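Local coordinates for protein FOKI restriction endonuclease (Planomicrobium okeanokoites, PDB 2FOK) that recognises a specific DNA sequence and, as a metal-dependent type IIS restriction endonuclease, hydrolyses the double strand through a separate cleavage domain, at residues V548-L551 and L552-G555; L565-V568 and R569-F572. All coordinates share one frame; numbering follows the deposited sequence.

Contact 1: V548-L551 and L552-G555; sequences VEEL and LIGG
V548 and L552, one helical turn apart, touch through their methyls: CG1 of V548 comes 4.2 Å from CD1 of L552, the two side chains slanting across each other on the buried flank. L552 turns CG away from its carbonyl carbon (chi1 -54°), which lays the branch back over the preceding turn, with CG 3.3 Å from V548 O. Further round the helix I553 leans back likewise. Its CG1 sits 3.1 Å from E549 O, and its CD1 lies beside the aliphatic CG of E549 and about as near OE1 of E550, whose chain bends at chi2 and runs alongside the isoleucine.

The backbone bonds follow the i to i+4 pattern of an alpha helix. L552 N gives V548 O a nearly straight bond of 3.1 Å (167° at the hydrogen), I553 N reaches E549 O, and G554 N makes the shortest of the set, 2.8 Å to E550 O. G555 N closes the run on L551 O, which also takes a hydrogen bond from the hydroxyl of Y436.

Helix 548-560 follows strand 542-547 in the PD-(D/E)XK cleavage domain. Outside, I412 and F431 pack against L552, while E550 OE1 bonds N of the C-terminal F579. The chemistry is two-sided: V548, L551 and L552 give the helix its apolar seat on helices 411-414 and 421-436, and E550 ties the other flank to the chain end.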
ATOM      1  N   VAL A 548       4.346   6.704  18.967  1.00 22.36           N
ATOM      2  CA  VAL A 548       4.219   5.377  18.366  1.00 25.25           C
ATOM      3  C   VAL A 548       5.350   4.428  18.779  1.00 24.76           C
ATOM      4  O   VAL A 548       5.120   3.242  18.986  1.00 24.55           O
ATOM      5  CB  VAL A 548       4.157   5.468  16.821  1.00 28.30           C
ATOM      6  CG1 VAL A 548       4.534   4.131  16.193  1.00 29.87           C
ATOM      7  CG2 VAL A 548       2.748   5.877  16.390  1.00 18.32           C
ATOM      8  N   GLU A 549       6.562   4.956  18.917  1.00 25.56           N
ATOM      9  CA  GLU A 549       7.724   4.148  19.302  1.00 25.17           C
ATOM     10  C   GLU A 549       7.605   3.547  20.709  1.00 26.60           C
ATOM     11  O   GLU A 549       8.195   2.507  20.989  1.00 28.28           O
ATOM     12  CB  GLU A 549       8.996   4.993  19.203  1.00 22.49           C
ATOM     13  CG  GLU A 549      10.234   4.319  19.765  1.00 25.79           C
ATOM     14  CD  GLU A 549      11.485   5.141  19.529  1.00 29.17           C
ATOM     15  OE1 GLU A 549      11.409   6.135  18.775  1.00 28.72           O
ATOM     16  OE2 GLU A 549      12.542   4.794  20.093  1.00 29.35           O
ATOM     17  N   GLU A 550       6.863   4.210  21.596  1.00 25.91           N
ATOM     18  CA  GLU A 550       6.662   3.702  22.949  1.00 23.08           C
ATOM     19  C   GLU A 550       5.505   2.697  22.916  1.00 24.41           C
ATOM     20  O   GLU A 550       5.423   1.816  23.762  1.00 26.13           O
ATOM     21  CB  GLU A 550       6.358   4.844  23.923  1.00 21.89           C
ATOM     22  CG  GLU A 550       7.558   5.744  24.240  1.00 25.64           C
ATOM     23  CD  GLU A 550       8.583   5.077  25.156  1.00 28.11           C
ATOM     24  OE1 GLU A 550       8.308   3.960  25.639  1.00 28.54           O
ATOM     25  OE2 GLU A 550       9.664   5.670  25.393  1.00 24.64           O
ATOM     26  N   LEU A 551       4.616   2.834  21.932  1.00 25.18           N
ATOM     27  CA  LEU A 551       3.493   1.910  21.766  1.00 24.10           C
ATOM     28  C   LEU A 551       4.119   0.548  21.509  1.00 25.49           C
ATOM     29  O   LEU A 551       3.797  -0.435  22.174  1.00 28.61           O
ATOM     30  CB  LEU A 551       2.650   2.300  20.545  1.00 25.36           C
ATOM     31  CG  LEU A 551       1.143   2.001  20.396  1.00 23.11           C
ATOM     32  CD1 LEU A 551       0.787   2.107  18.937  1.00 25.06           C
ATOM     33  CD2 LEU A 551       0.776   0.630  20.895  1.00 28.29           C
ATOM     34  N   LEU A 552       5.019   0.525  20.526  1.00 24.89           N
ATOM     35  CA  LEU A 552       5.750  -0.665  20.105  1.00 24.03           C
ATOM     36  C   LEU A 552       6.635  -1.206  21.232  1.00 25.43           C
ATOM     37  O   LEU A 552       6.673  -2.410  21.480  1.00 29.57           O
ATOM     38  CB  LEU A 552       6.621  -0.327  18.884  1.00 18.61           C
ATOM     39  CG  LEU A 552       5.899   0.309  17.694  1.00 16.87           C
ATOM     40  CD1 LEU A 552       6.898   0.687  16.617  1.00 16.44           C
ATOM     41  CD2 LEU A 552       4.882  -0.672  17.129  1.00 19.42           C
ATOM     42  N   ILE A 553       7.348  -0.311  21.906  1.00 25.06           N
ATOM     43  CA  ILE A 553       8.222  -0.700  23.000  1.00 23.68           C
ATOM     44  C   ILE A 553       7.410  -1.362  24.098  1.00 24.04           C
ATOM     45  O   ILE A 553       7.822  -2.376  24.660  1.00 27.81           O
ATOM     46  CB  ILE A 553       8.947   0.523  23.599  1.00 24.41           C
ATOM     47  CG1 ILE A 553      10.138   0.909  22.721  1.00 24.10           C
ATOM     48  CG2 ILE A 553       9.406   0.215  25.021  1.00 23.82           C
ATOM     49  CD1 ILE A 553      10.944   2.103  23.252  1.00 22.19           C
ATOM     50  N   GLY A 554       6.252  -0.783  24.393  1.00 23.21           N
ATOM     51  CA  GLY A 554       5.388  -1.326  25.428  1.00 22.04           C
ATOM     52  C   GLY A 554       4.725  -2.622  25.018  1.00 23.09           C
ATOM     53  O   GLY A 554       4.351  -3.416  25.870  1.00 26.36           O
ATOM     54  N   GLY A 555       4.565  -2.836  23.715  1.00 22.72           N
ATOM     55  CA  GLY A 555       3.951  -4.064  23.242  1.00 19.32           C
ATOM     56  C   GLY A 555       4.941  -5.215  23.247  1.00 21.31           C
ATOM     57  O   GLY A 555       4.562  -6.370  23.388  1.00 24.51           O
TER

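Contact 2: L565-V568 and R569-F572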
ATOM      1  N   LEU A 565      -0.718  -5.249  32.151  1.00 23.32           N
ATOM      2  CA  LEU A 565      -1.800  -4.315  31.837  1.00 24.53           C
ATOM      3  C   LEU A 565      -2.177  -3.457  33.073  1.00 27.49           C
ATOM      4  O   LEU A 565      -2.805  -2.402  32.940  1.00 27.88           O
ATOM      5  CB  LEU A 565      -3.024  -5.098  31.311  1.00 18.43           C
ATOM      6  CG  LEU A 565      -3.039  -5.586  29.844  1.00 17.79           C
ATOM      7  CD1 LEU A 565      -4.474  -5.778  29.384  1.00 14.45           C
ATOM      8  CD2 LEU A 565      -2.341  -4.579  28.919  1.00 14.07           C
ATOM      9  N   GLU A 566      -1.784  -3.904  34.268  1.00 26.67           N
ATOM     10  CA  GLU A 566      -2.067  -3.157  35.504  1.00 23.96           C
ATOM     11  C   GLU A 566      -0.972  -2.118  35.703  1.00 25.56           C
ATOM     12  O   GLU A 566      -1.141  -1.137  36.433  1.00 27.51           O
ATOM     13  CB  GLU A 566      -2.109  -4.097  36.717  1.00 20.68           C
ATOM     14  CG  GLU A 566      -1.843  -3.422  38.083  1.00 24.78           C
ATOM     15  CD  GLU A 566      -2.995  -2.553  38.583  1.00 22.18           C
ATOM     16  OE1 GLU A 566      -4.077  -2.546  37.959  1.00 25.20           O
ATOM     17  OE2 GLU A 566      -2.818  -1.870  39.608  1.00 22.25           O
ATOM     18  N   GLU A 567       0.161  -2.349  35.050  1.00 25.56           N
ATOM     19  CA  GLU A 567       1.278  -1.434  35.130  1.00 22.57           C
ATOM     20  C   GLU A 567       1.053  -0.290  34.157  1.00 23.34           C
ATOM     21  O   GLU A 567       1.524   0.819  34.382  1.00 23.38           O
ATOM     22  CB  GLU A 567       2.568  -2.174  34.828  1.00 24.06           C
ATOM     23  CG  GLU A 567       2.904  -3.187  35.911  1.00 28.14           C
ATOM     24  CD  GLU A 567       4.289  -3.763  35.771  1.00 29.65           C
ATOM     25  OE1 GLU A 567       4.577  -4.369  34.722  1.00 32.90           O
ATOM     26  OE2 GLU A 567       5.088  -3.606  36.712  1.00 34.25           O
ATOM     27  N   VAL A 568       0.307  -0.571  33.086  1.00 26.41           N
ATOM     28  CA  VAL A 568      -0.036   0.420  32.064  1.00 21.67           C
ATOM     29  C   VAL A 568      -1.043   1.381  32.702  1.00 23.54           C
ATOM     30  O   VAL A 568      -0.924   2.600  32.585  1.00 24.29           O
ATOM     31  CB  VAL A 568      -0.696  -0.254  30.826  1.00 15.10           C
ATOM     32  CG1 VAL A 568      -1.299   0.801  29.900  1.00 24.14           C
ATOM     33  CG2 VAL A 568       0.330  -1.076  30.071  1.00 14.14           C
ATOM     34  N   ARG A 569      -2.034   0.806  33.380  1.00 26.84           N
ATOM     35  CA  ARG A 569      -3.072   1.559  34.077  1.00 25.82           C
ATOM     36  C   ARG A 569      -2.436   2.727  34.814  1.00 26.00           C
ATOM     37  O   ARG A 569      -2.841   3.871  34.644  1.00 25.54           O
ATOM     38  CB  ARG A 569      -3.780   0.647  35.085  1.00 24.65           C
ATOM     39  CG  ARG A 569      -5.152   1.124  35.544  1.00 28.27           C
ATOM     40  CD  ARG A 569      -5.533   0.507  36.897  1.00 30.50           C
ATOM     41  NE  ARG A 569      -5.458   1.496  37.973  1.00 34.64           N
ATOM     42  CZ  ARG A 569      -5.000   1.256  39.198  1.00 33.31           C
ATOM     43  NH1 ARG A 569      -4.564   0.052  39.532  1.00 35.28           N
ATOM     44  NH2 ARG A 569      -4.957   2.233  40.087  1.00 39.83           N
ATOM     45  N   ARG A 570      -1.426   2.423  35.625  1.00 27.41           N
ATOM     46  CA  ARG A 570      -0.728   3.431  36.417  1.00 28.32           C
ATOM     47  C   ARG A 570       0.132   4.386  35.600  1.00 26.99           C
ATOM     48  O   ARG A 570       0.729   5.308  36.156  1.00 29.88           O
ATOM     49  CB  ARG A 570       0.159   2.761  37.478  1.00 23.62           C
ATOM     50  CG  ARG A 570      -0.452   1.554  38.173  1.00 27.32           C
ATOM     51  CD  ARG A 570       0.526   0.987  39.204  1.00 33.41           C
ATOM     52  NE  ARG A 570       0.515  -0.477  39.261  1.00 41.47           N
ATOM     53  CZ  ARG A 570       1.599  -1.256  39.210  1.00 39.84           C
ATOM     54  NH1 ARG A 570       2.814  -0.722  39.099  1.00 39.53           N
ATOM     55  NH2 ARG A 570       1.469  -2.579  39.272  1.00 34.34           N
ATOM     56  N   LYS A 571       0.210   4.168  34.294  1.00 26.95           N
ATOM     57  CA  LYS A 571       1.027   5.028  33.445  1.00 29.21           C
ATOM     58  C   LYS A 571       0.306   6.324  33.120  1.00 27.42           C
ATOM     59  O   LYS A 571       0.935   7.352  32.863  1.00 26.21           O
ATOM     60  CB  LYS A 571       1.407   4.304  32.151  1.00 28.31           C
ATOM     61  CG  LYS A 571       2.550   3.329  32.306  1.00 28.32           C
ATOM     62  CD  LYS A 571       3.694   3.927  33.102  1.00 26.59           C
ATOM     63  CE  LYS A 571       4.934   3.067  32.980  1.00 28.20           C
ATOM     64  NZ  LYS A 571       6.045   3.801  32.300  1.00 31.57           N
ATOM     65  N   PHE A 572      -1.020   6.265  33.123  1.00 25.71           N
ATOM     66  CA  PHE A 572      -1.831   7.443  32.859  1.00 23.21           C
ATOM     67  C   PHE A 572      -1.681   8.397  34.043  1.00 22.85           C
ATOM     68  O   PHE A 572      -2.378   8.296  35.049  1.00 24.21           O
ATOM     69  CB  PHE A 572      -3.272   7.015  32.645  1.00 18.83           C
ATOM     70  CG  PHE A 572      -3.473   6.248  31.361  1.00 20.13           C
ATOM     71  CD1 PHE A 572      -3.288   4.868  31.324  1.00 21.56           C
ATOM     72  CD2 PHE A 572      -3.817   6.912  30.180  1.00 17.74           C
ATOM     73  CE1 PHE A 572      -3.444   4.153  30.123  1.00 19.58           C
ATOM     74  CE2 PHE A 572      -3.978   6.212  28.976  1.00 17.62           C
ATOM     75  CZ  PHE A 572      -3.789   4.830  28.949  1.00 15.45           C
TER
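The guanidinium of R569 meets the carboxylate of E566 at its edge, with OE1 in the plane of the group, although the two planes are turned 49° apart. NH1 does all the gripping, 2.6 Å from OE2 in a salt bridge and 3.1 Å from OE1, where the bond (158°) arrives on the syn side. The R570 guanidinium has CA of E567 over one face and OE2 of E566 in plane at an edge, but that second salt bridge is long, 3.6 Å from OE2 to NE. The F572 ring has R569 O at its edge, in plane. E566 serves both arginines because its CG stands anti to the backbone N (chi1 157°) and the chain then bends at chi2. With an alanine in place of E566, both arginines would probably miss this carboxylate, R569 NH1 turning more freely though NE stays on E514.

K571 N bonds V568 O at 2.6 Å, while the R569 N bond to L565 O is weak. The helix gives way here to a type I turn from R569 to F572. V568 runs beside F572, CG1 4.0 Å from CE1.

R569 NE forms a salt bridge to E514, just ahead of strand 515-521. F572 packs on L518 of that strand and A544 of strand 542-547, so helix 565-569 ends against the cleavage domain's mixed sheet just before its end strand, 575-576.

How the contacts relate
Both contacts are local and lie in the cleavage domain, on two helices that follow each other in the chain, with centres about 14 Å apart and nearest atoms about 6 Å apart, so they do not touch. Contact 1 is the buried one, an unbroken stretch of helix held by regular backbone bonds and apolar packing against other helices. Contact 2 is only partly buried and marks a helix ending, where charged side chains on the outer side do much of the work and the aromatic ring turns inward to the sheet. Both lie in the connection between two parallel strands: helix 548-560 leaves strand 542-547, and the turn of 569-572 leads to its neighbour 575-576.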